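Local coordinates for protein tumour necrosis factor receptor (Ectromelia virus, PDB 3ON9) that probably blunts host immune defence by binding TNF and chemokines outside the cell, the piece described here being its chemokine-binding SECRET domain, at residues 13-18 with 38-43; 127-132 with 140-145. All blocks are in the same frame, centred on the assembly; numbering follows the deposited sequence.

Contact 1 of 2, residues 13-18 with 38-43; sequences INMYPV and LTITLT
Ile40 meets Ile13 with both its CG2 and CD1 methyls and Met15 with CD1, reaching toward each tip to tip. Its CG2 methyl lies 3.9 Å from Ile13 CD1, while its CD1 methyl sits 3.8 Å from Met15 CE and also lies near CG2 of Ile13. The methionine is extended through chi2 and then bends at chi3 (-73°), which brings CE as well as SD up to Ile40 CD1 and leaves SD beside Leu38, 4.1 Å from its CD1 methyl. That same leucine methyl takes a second partner where the strand has ended: Val18 CG1 comes within 3.9 Å of Leu38 CD1, the two side chains crossing at about a right angle. This is face-to-face packing in a beta-sandwich. Strand 8-16 belongs to the five-stranded antiparallel sheet and strand 38-45 to the other, mixed sheet; the short segments run nearly antiparallel, at 164°, with their axes 10.6 Å apart, so that side chains alone bridge them. Further apolar side chains close in. Leu85 of strand 82-89 touches both Ile13 and Ile40, Leu123 of strand 122-130 touches Ile13 and Met15, and Phe67 lies against Ile40. Strand 8-16 is held in its own sheet by backbone bonds of Ile13 with Ser65 and Met15 with Ala63, whereas the backbone N of Leu38 is bonded to Thr35 OG1.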
ATOM      1  N   ILE A  13       2.094   3.537  -1.058  1.00 14.48           N
ATOM      2  CA  ILE A  13       3.481   3.438  -0.635  1.00 15.80           C
ATOM      3  C   ILE A  13       4.286   4.560  -1.288  1.00 15.60           C
ATOM      4  O   ILE A  13       4.424   4.607  -2.514  1.00 16.00           O
ATOM      5  CB  ILE A  13       4.097   2.053  -1.014  1.00 12.99           C
ATOM      6  CG1 ILE A  13       3.191   0.887  -0.574  1.00 17.74           C
ATOM      7  CG2 ILE A  13       5.477   1.899  -0.391  1.00 16.32           C
ATOM      8  CD1 ILE A  13       2.203   0.390  -1.652  1.00 16.50           C
ATOM      9  N   ASN A  14       4.825   5.472  -0.476  1.00 13.39           N
ATOM     10  CA  ASN A  14       5.612   6.579  -1.014  1.00 13.78           C
ATOM     11  C   ASN A  14       7.066   6.397  -0.613  1.00 13.89           C
ATOM     12  O   ASN A  14       7.345   6.000   0.510  1.00 15.77           O
ATOM     13  CB  ASN A  14       5.045   7.920  -0.534  1.00 13.62           C
ATOM     14  CG  ASN A  14       3.614   8.116  -0.984  1.00 15.24           C
ATOM     15  OD1 ASN A  14       3.233   7.645  -2.057  1.00 17.38           O
ATOM     16  ND2 ASN A  14       2.805   8.777  -0.162  1.00 16.14           N
ATOM     17  N   MET A  15       7.984   6.632  -1.544  1.00 14.59           N
ATOM     18  CA  MET A  15       9.366   6.194  -1.359  1.00 16.22           C
ATOM     19  C   MET A  15      10.377   7.214  -1.865  1.00 15.60           C
ATOM     20  O   MET A  15      10.160   7.852  -2.890  1.00 16.80           O
ATOM     21  CB  MET A  15       9.594   4.867  -2.100  1.00 15.79           C
ATOM     22  CG  MET A  15       8.659   3.754  -1.650  1.00 15.77           C
ATOM     23  SD  MET A  15       8.952   2.207  -2.533  1.00 17.26           S
ATOM     24  CE  MET A  15       8.261   2.613  -4.140  1.00 20.65           C
ATOM     25  N   TYR A  16      11.488   7.348  -1.150  1.00 14.85           N
ATOM     26  CA  TYR A  16      12.578   8.205  -1.587  1.00 16.54           C
ATOM     27  C   TYR A  16      13.887   7.670  -1.027  1.00 13.89           C
ATOM     28  O   TYR A  16      13.942   7.288   0.130  1.00 16.79           O
ATOM     29  CB  TYR A  16      12.358   9.636  -1.082  1.00 18.09           C
ATOM     30  CG  TYR A  16      13.322  10.626  -1.685  1.00 18.12           C
ATOM     31  CD1 TYR A  16      12.983  11.344  -2.822  1.00 19.86           C
ATOM     32  CD2 TYR A  16      14.580  10.814  -1.139  1.00 22.47           C
ATOM     33  CE1 TYR A  16      13.873  12.233  -3.398  1.00 22.57           C
ATOM     34  CE2 TYR A  16      15.473  11.708  -1.705  1.00 22.72           C
ATOM     35  CZ  TYR A  16      15.108  12.411  -2.827  1.00 23.28           C
ATOM     36  OH  TYR A  16      15.996  13.297  -3.386  1.00 36.50           O
ATOM     37  N   PRO A  17      14.946   7.621  -1.852  1.00 16.12           N
ATOM     38  CA  PRO A  17      14.967   7.950  -3.278  1.00 15.39           C
ATOM     39  C   PRO A  17      14.791   6.700  -4.139  1.00 17.37           C
ATOM     40  O   PRO A  17      15.219   5.609  -3.743  1.00 19.61           O
ATOM     41  CB  PRO A  17      16.396   8.461  -3.499  1.00 17.06           C
ATOM     42  CG  PRO A  17      17.219   7.789  -2.402  1.00 19.15           C
ATOM     43  CD  PRO A  17      16.278   7.220  -1.361  1.00 18.61           C
ATOM     44  N   VAL A  18      14.178   6.860  -5.305  1.00 15.63           N
ATOM     45  CA  VAL A  18      14.156   5.778  -6.285  1.00 17.13           C
ATOM     46  C   VAL A  18      15.000   6.170  -7.487  1.00 17.90           C
ATOM     47  O   VAL A  18      15.133   7.358  -7.811  1.00 18.88           O
ATOM     48  CB  VAL A  18      12.727   5.365  -6.726  1.00 15.60           C
ATOM     49  CG1 VAL A  18      11.933   4.848  -5.527  1.00 16.41           C
ATOM     50  CG2 VAL A  18      11.991   6.509  -7.412  1.00 18.10           C
ATOM     51  N   LEU A  38      13.408  -2.418  -6.355  1.00 17.14           N
ATOM     52  CA  LEU A  38      12.435  -2.480  -5.259  1.00 16.77           C
ATOM     53  C   LEU A  38      11.248  -3.337  -5.653  1.00 16.47           C
ATOM     54  O   LEU A  38      10.763  -3.232  -6.774  1.00 16.84           O
ATOM     55  CB  LEU A  38      11.921  -1.068  -4.918  1.00 19.08           C
ATOM     56  CG  LEU A  38      12.809  -0.219  -4.008  1.00 22.08           C
ATOM     57  CD1 LEU A  38      12.535   1.272  -4.214  1.00 21.17           C
ATOM     58  CD2 LEU A  38      12.621  -0.613  -2.560  1.00 19.58           C
ATOM     59  N   THR A  39      10.767  -4.175  -4.734  1.00 17.28           N
ATOM     60  CA  THR A  39       9.539  -4.925  -4.988  1.00 16.37           C
ATOM     61  C   THR A  39       8.585  -4.676  -3.828  1.00 17.25           C
ATOM     62  O   THR A  39       8.975  -4.756  -2.662  1.00 16.44           O
ATOM     63  CB  THR A  39       9.783  -6.435  -5.108  1.00 14.89           C
ATOM     64  OG1 THR A  39      10.724  -6.687  -6.161  1.00 16.03           O
ATOM     65  CG2 THR A  39       8.465  -7.169  -5.429  1.00 16.79           C
ATOM     66  N   ILE A  40       7.343  -4.354  -4.164  1.00 15.40           N
ATOM     67  CA  ILE A  40       6.299  -4.198  -3.158  1.00 15.23           C
ATOM     68  C   ILE A  40       5.317  -5.350  -3.334  1.00 15.65           C
ATOM     69  O   ILE A  40       4.742  -5.521  -4.412  1.00 16.27           O
ATOM     70  CB  ILE A  40       5.555  -2.869  -3.307  1.00 15.48           C
ATOM     71  CG1 ILE A  40       6.542  -1.695  -3.299  1.00 17.53           C
ATOM     72  CG2 ILE A  40       4.509  -2.726  -2.192  1.00 15.00           C
ATOM     73  CD1 ILE A  40       5.923  -0.372  -3.728  1.00 18.99           C
ATOM     74  N   THR A  41       5.136  -6.129  -2.269  1.00 14.58           N
ATOM     75  CA  THR A  41       4.283  -7.321  -2.289  1.00 16.68           C
ATOM     76  C   THR A  41       3.136  -7.173  -1.295  1.00 17.82           C
ATOM     77  O   THR A  41       3.345  -6.947  -0.096  1.00 17.15           O
ATOM     78  CB  THR A  41       5.092  -8.598  -1.959  1.00 16.79           C
ATOM     79  OG1 THR A  41       6.171  -8.732  -2.892  1.00 15.44           O
ATOM     80  CG2 THR A  41       4.205  -9.850  -2.014  1.00 17.96           C
ATOM     81  N   LEU A  42       1.920  -7.285  -1.817  1.00 14.17           N
ATOM     82  CA  LEU A  42       0.704  -7.142  -1.038  1.00 16.57           C
ATOM     83  C   LEU A  42      -0.119  -8.430  -0.995  1.00 14.58           C
ATOM     84  O   LEU A  42      -0.468  -8.984  -2.035  1.00 17.35           O
ATOM     85  CB  LEU A  42      -0.163  -6.044  -1.655  1.00 17.57           C
ATOM     86  CG  LEU A  42      -1.618  -5.983  -1.185  1.00 17.41           C
ATOM     87  CD1 LEU A  42      -1.740  -5.484   0.250  1.00 17.76           C
ATOM     88  CD2 LEU A  42      -2.405  -5.104  -2.137  1.00 20.79           C
ATOM     89  N   THR A  43      -0.454  -8.890   0.200  1.00 15.47           N
ATOM     90  CA  THR A  43      -1.485  -9.926   0.335  1.00 15.37           C
ATOM     91  C   THR A  43      -2.711  -9.384   1.076  1.00 16.93           C
ATOM     92  O   THR A  43      -2.666  -8.339   1.727  1.00 15.53           O
ATOM     93  CB  THR A  43      -0.975 -11.225   0.993  1.00 17.05           C
ATOM     94  OG1 THR A  43      -0.600 -10.974   2.347  1.00 16.70           O
ATOM     95  CG2 THR A  43       0.224 -11.792   0.229  1.00 16.05           C
TER

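Contact 2 of 2, residues 127-132 with 140-145; sequences IVYANT and DVVAYH
Ile127 and Val142 exchange two backbone hydrogen bonds, and Tyr129 and Asp140 exchange two more, in the beta hairpin made by strands 122-130 and 140-145 at one edge of the five-stranded sheet of this sandwich. In the first pair, Ile127 N gives to Val142 O and Val142 N to Ile127 O, both at 2.9 Å. In the other pair, Asp140 N reaches Tyr129 O at 2.9 Å, and Asp140 O accepts from Tyr129 N at 3.0 Å. That Asp140 oxygen also receives a CA-H...O contact from Val128 CA, 3.2 Å away. Val128 itself is paired with Val141 as a non-hydrogen-bonded pair, their side chains lying side by side on the face opposite that of Ile127, Tyr129, Asp140 and Val142.

The polar ends of Asp140 and Tyr129 are satisfied beyond the hairpin. Asp140 OD1 takes the backbone N of Leu106, while OD2 is shared by His109 NE2 and the backbone N of Met107, so three bonds fix this buried carboxylate; such donors would be expected to favour its ionised form. Tyr129 OH bonds to Glu111 OE1, its ring stacking with His109 and meeting Phe6 edge-to-face. On the face of Ile127 and Tyr129, Ile127 CD1 approaches Tyr144 CE2 obliquely at 4.2 Å. With the CG of Tyr129 placed anti to the carbonyl carbon (chi1 -52°), the ring rises from the sheet and leans toward Val142, whose CG2 lies at its edge, 4.1 Å from Tyr129 CE2.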
ATOM      1  N   ILE A 127      -2.579   2.337   4.752  1.00 15.74           N
ATOM      2  CA  ILE A 127      -3.585   1.325   4.438  1.00 15.85           C
ATOM      3  C   ILE A 127      -4.910   1.892   4.923  1.00 16.30           C
ATOM      4  O   ILE A 127      -5.083   2.147   6.112  1.00 15.17           O
ATOM      5  CB  ILE A 127      -3.282   0.007   5.144  1.00 16.61           C
ATOM      6  CG1 ILE A 127      -1.904  -0.494   4.703  1.00 19.08           C
ATOM      7  CG2 ILE A 127      -4.369  -1.037   4.798  1.00 15.64           C
ATOM      8  CD1 ILE A 127      -1.378  -1.656   5.505  1.00 20.09           C
ATOM      9  N   VAL A 128      -5.831   2.104   3.992  1.00 15.44           N
ATOM     10  CA  VAL A 128      -7.034   2.882   4.272  1.00 16.29           C
ATOM     11  C   VAL A 128      -8.271   2.074   3.940  1.00 15.41           C
ATOM     12  O   VAL A 128      -8.464   1.654   2.794  1.00 16.09           O
ATOM     13  CB  VAL A 128      -7.029   4.186   3.463  1.00 18.55           C
ATOM     14  CG1 VAL A 128      -8.273   5.011   3.771  1.00 18.93           C
ATOM     15  CG2 VAL A 128      -5.768   4.987   3.783  1.00 21.08           C
ATOM     16  N   TYR A 129      -9.091   1.836   4.954  1.00 15.15           N
ATOM     17  CA  TYR A 129     -10.337   1.120   4.779  1.00 15.22           C
ATOM     18  C   TYR A 129     -11.481   2.114   4.862  1.00 17.69           C
ATOM     19  O   TYR A 129     -11.575   2.894   5.828  1.00 18.30           O
ATOM     20  CB  TYR A 129     -10.500   0.092   5.887  1.00 16.34           C
ATOM     21  CG  TYR A 129      -9.342  -0.853   6.084  1.00 16.99           C
ATOM     22  CD1 TYR A 129      -9.372  -2.129   5.543  1.00 15.44           C
ATOM     23  CD2 TYR A 129      -8.218  -0.478   6.832  1.00 15.37           C
ATOM     24  CE1 TYR A 129      -8.333  -3.005   5.737  1.00 15.49           C
ATOM     25  CE2 TYR A 129      -7.168  -1.361   7.031  1.00 16.24           C
ATOM     26  CZ  TYR A 129      -7.238  -2.627   6.481  1.00 18.21           C
ATOM     27  OH  TYR A 129      -6.220  -3.528   6.676  1.00 18.26           O
ATOM     28  N   ALA A 130     -12.354   2.096   3.861  1.00 16.22           N
ATOM     29  CA  ALA A 130     -13.489   3.004   3.837  1.00 16.87           C
ATOM     30  C   ALA A 130     -14.791   2.316   3.468  1.00 17.08           C
ATOM     31  O   ALA A 130     -14.831   1.495   2.556  1.00 17.26           O
ATOM     32  CB  ALA A 130     -13.228   4.157   2.865  1.00 19.81           C
ATOM     33  N   ASN A 131     -15.854   2.661   4.191  1.00 17.56           N
ATOM     34  CA  ASN A 131     -17.208   2.380   3.748  1.00 19.14           C
ATOM     35  C   ASN A 131     -17.663   3.596   2.966  1.00 20.04           C
ATOM     36  O   ASN A 131     -17.885   4.650   3.554  1.00 19.06           O
ATOM     37  CB  ASN A 131     -18.118   2.178   4.961  1.00 20.14           C
ATOM     38  CG  ASN A 131     -19.543   1.854   4.566  1.00 22.96           C
ATOM     39  OD1 ASN A 131     -19.894   1.888   3.388  1.00 21.02           O
ATOM     40  ND2 ASN A 131     -20.374   1.533   5.555  1.00 27.68           N
ATOM     41  N   THR A 132     -17.772   3.475   1.647  1.00 17.94           N
ATOM     42  CA  THR A 132     -18.156   4.614   0.821  1.00 18.60           C
ATOM     43  C   THR A 132     -19.544   5.155   1.151  1.00 21.49           C
ATOM     44  O   THR A 132     -19.879   6.265   0.758  1.00 25.13           O
ATOM     45  CB  THR A 132     -18.051   4.319  -0.687  1.00 20.11           C
ATOM     46  OG1 THR A 132     -19.014   3.326  -1.062  1.00 21.79           O
ATOM     47  CG2 THR A 132     -16.641   3.836  -1.042  1.00 21.09           C
ATOM     48  N   ASP A 140     -10.823   4.335   8.266  1.00 16.26           N
ATOM     49  CA  ASP A 140      -9.677   3.952   9.097  1.00 15.56           C
ATOM     50  C   ASP A 140      -8.419   4.172   8.261  1.00 16.19           C
ATOM     51  O   ASP A 140      -8.296   3.635   7.154  1.00 18.06           O
ATOM     52  CB  ASP A 140      -9.746   2.472   9.499  1.00 16.55           C
ATOM     53  CG  ASP A 140     -10.703   2.207  10.631  1.00 16.15           C
ATOM     54  OD1 ASP A 140     -11.046   3.148  11.381  1.00 18.68           O
ATOM     55  OD2 ASP A 140     -11.113   1.035  10.779  1.00 17.35           O
ATOM     56  N   VAL A 141      -7.503   4.981   8.779  1.00 15.96           N
ATOM     57  CA  VAL A 141      -6.244   5.269   8.113  1.00 15.28           C
ATOM     58  C   VAL A 141      -5.102   4.714   8.943  1.00 17.47           C
ATOM     59  O   VAL A 141      -4.805   5.237  10.028  1.00 19.16           O
ATOM     60  CB  VAL A 141      -6.034   6.780   7.913  1.00 17.23           C
ATOM     61  CG1 VAL A 141      -4.663   7.047   7.294  1.00 19.07           C
ATOM     62  CG2 VAL A 141      -7.137   7.362   7.049  1.00 20.09           C
ATOM     63  N   VAL A 142      -4.464   3.655   8.451  1.00 15.29           N
ATOM     64  CA  VAL A 142      -3.326   3.068   9.154  1.00 15.11           C
ATOM     65  C   VAL A 142      -2.050   3.611   8.516  1.00 14.58           C
ATOM     66  O   VAL A 142      -1.761   3.315   7.349  1.00 16.46           O
ATOM     67  CB  VAL A 142      -3.333   1.529   9.087  1.00 16.44           C
ATOM     68  CG1 VAL A 142      -2.288   0.966  10.035  1.00 18.63           C
ATOM     69  CG2 VAL A 142      -4.719   0.971   9.430  1.00 17.28           C
ATOM     70  N   ALA A 143      -1.303   4.427   9.255  1.00 14.97           N
ATOM     71  CA  ALA A 143      -0.159   5.145   8.680  1.00 16.29           C
ATOM     72  C   ALA A 143       1.176   4.704   9.261  1.00 15.76           C
ATOM     73  O   ALA A 143       1.287   4.455  10.461  1.00 15.36           O
ATOM     74  CB  ALA A 143      -0.337   6.667   8.830  1.00 17.53           C
ATOM     75  N   TYR A 144       2.178   4.574   8.390  1.00 14.96           N
ATOM     76  CA  TYR A 144       3.525   4.197   8.801  1.00 17.32           C
ATOM     77  C   TYR A 144       4.523   5.154   8.162  1.00 16.92           C
ATOM     78  O   TYR A 144       4.368   5.532   6.999  1.00 15.76           O
ATOM     79  CB  TYR A 144       3.875   2.787   8.321  1.00 15.43           C
ATOM     80  CG  TYR A 144       2.888   1.692   8.670  1.00 15.01           C
ATOM     81  CD1 TYR A 144       3.188   0.758   9.643  1.00 15.28           C
ATOM     82  CD2 TYR A 144       1.677   1.575   7.993  1.00 14.57           C
ATOM     83  CE1 TYR A 144       2.296  -0.257   9.961  1.00 17.67           C
ATOM     84  CE2 TYR A 144       0.783   0.561   8.297  1.00 16.52           C
ATOM     85  CZ  TYR A 144       1.106  -0.353   9.280  1.00 17.35           C
ATOM     86  OH  TYR A 144       0.236  -1.368   9.602  1.00 20.24           O
ATOM     87  N   HIS A 145       5.554   5.534   8.915  1.00 16.15           N
ATOM     88  CA  HIS A 145       6.600   6.408   8.388  1.00 14.62           C
ATOM     89  C   HIS A 145       7.964   6.035   8.960  1.00 17.55           C
ATOM     90  O   HIS A 145       8.111   5.948  10.180  1.00 19.30           O
ATOM     91  CB  HIS A 145       6.315   7.874   8.769  1.00 14.85           C
ATOM     92  CG  HIS A 145       4.933   8.335   8.425  1.00 15.30           C
ATOM     93  ND1 HIS A 145       4.514   8.523   7.124  1.00 14.74           N
ATOM     94  CD2 HIS A 145       3.877   8.655   9.211  1.00 17.02           C
ATOM     95  CE1 HIS A 145       3.258   8.926   7.124  1.00 14.34           C
ATOM     96  NE2 HIS A 145       2.847   9.020   8.382  1.00 16.82           N
TER

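How the contacts relate
Contact 1 closes before contact 2 opens along the chain, and their centres lie about 17 Å apart on opposite sides of the chain's centre. The nearest atoms remain about 7 Å apart, so the two do not touch. Both draw on the five-stranded antiparallel sheet, in which strands 8-16 and 122-130 are direct neighbours. Contact 1 joins that sheet across the sandwich to strand 38-45 of the mixed sheet; contact 2 works within it, pairing strand 122-130 with one of its two outermost strands, 140-145. Together they represent two of the ways the SECRET domain is held together: apolar packing between sheets and hydrogen-bonded pairing within one.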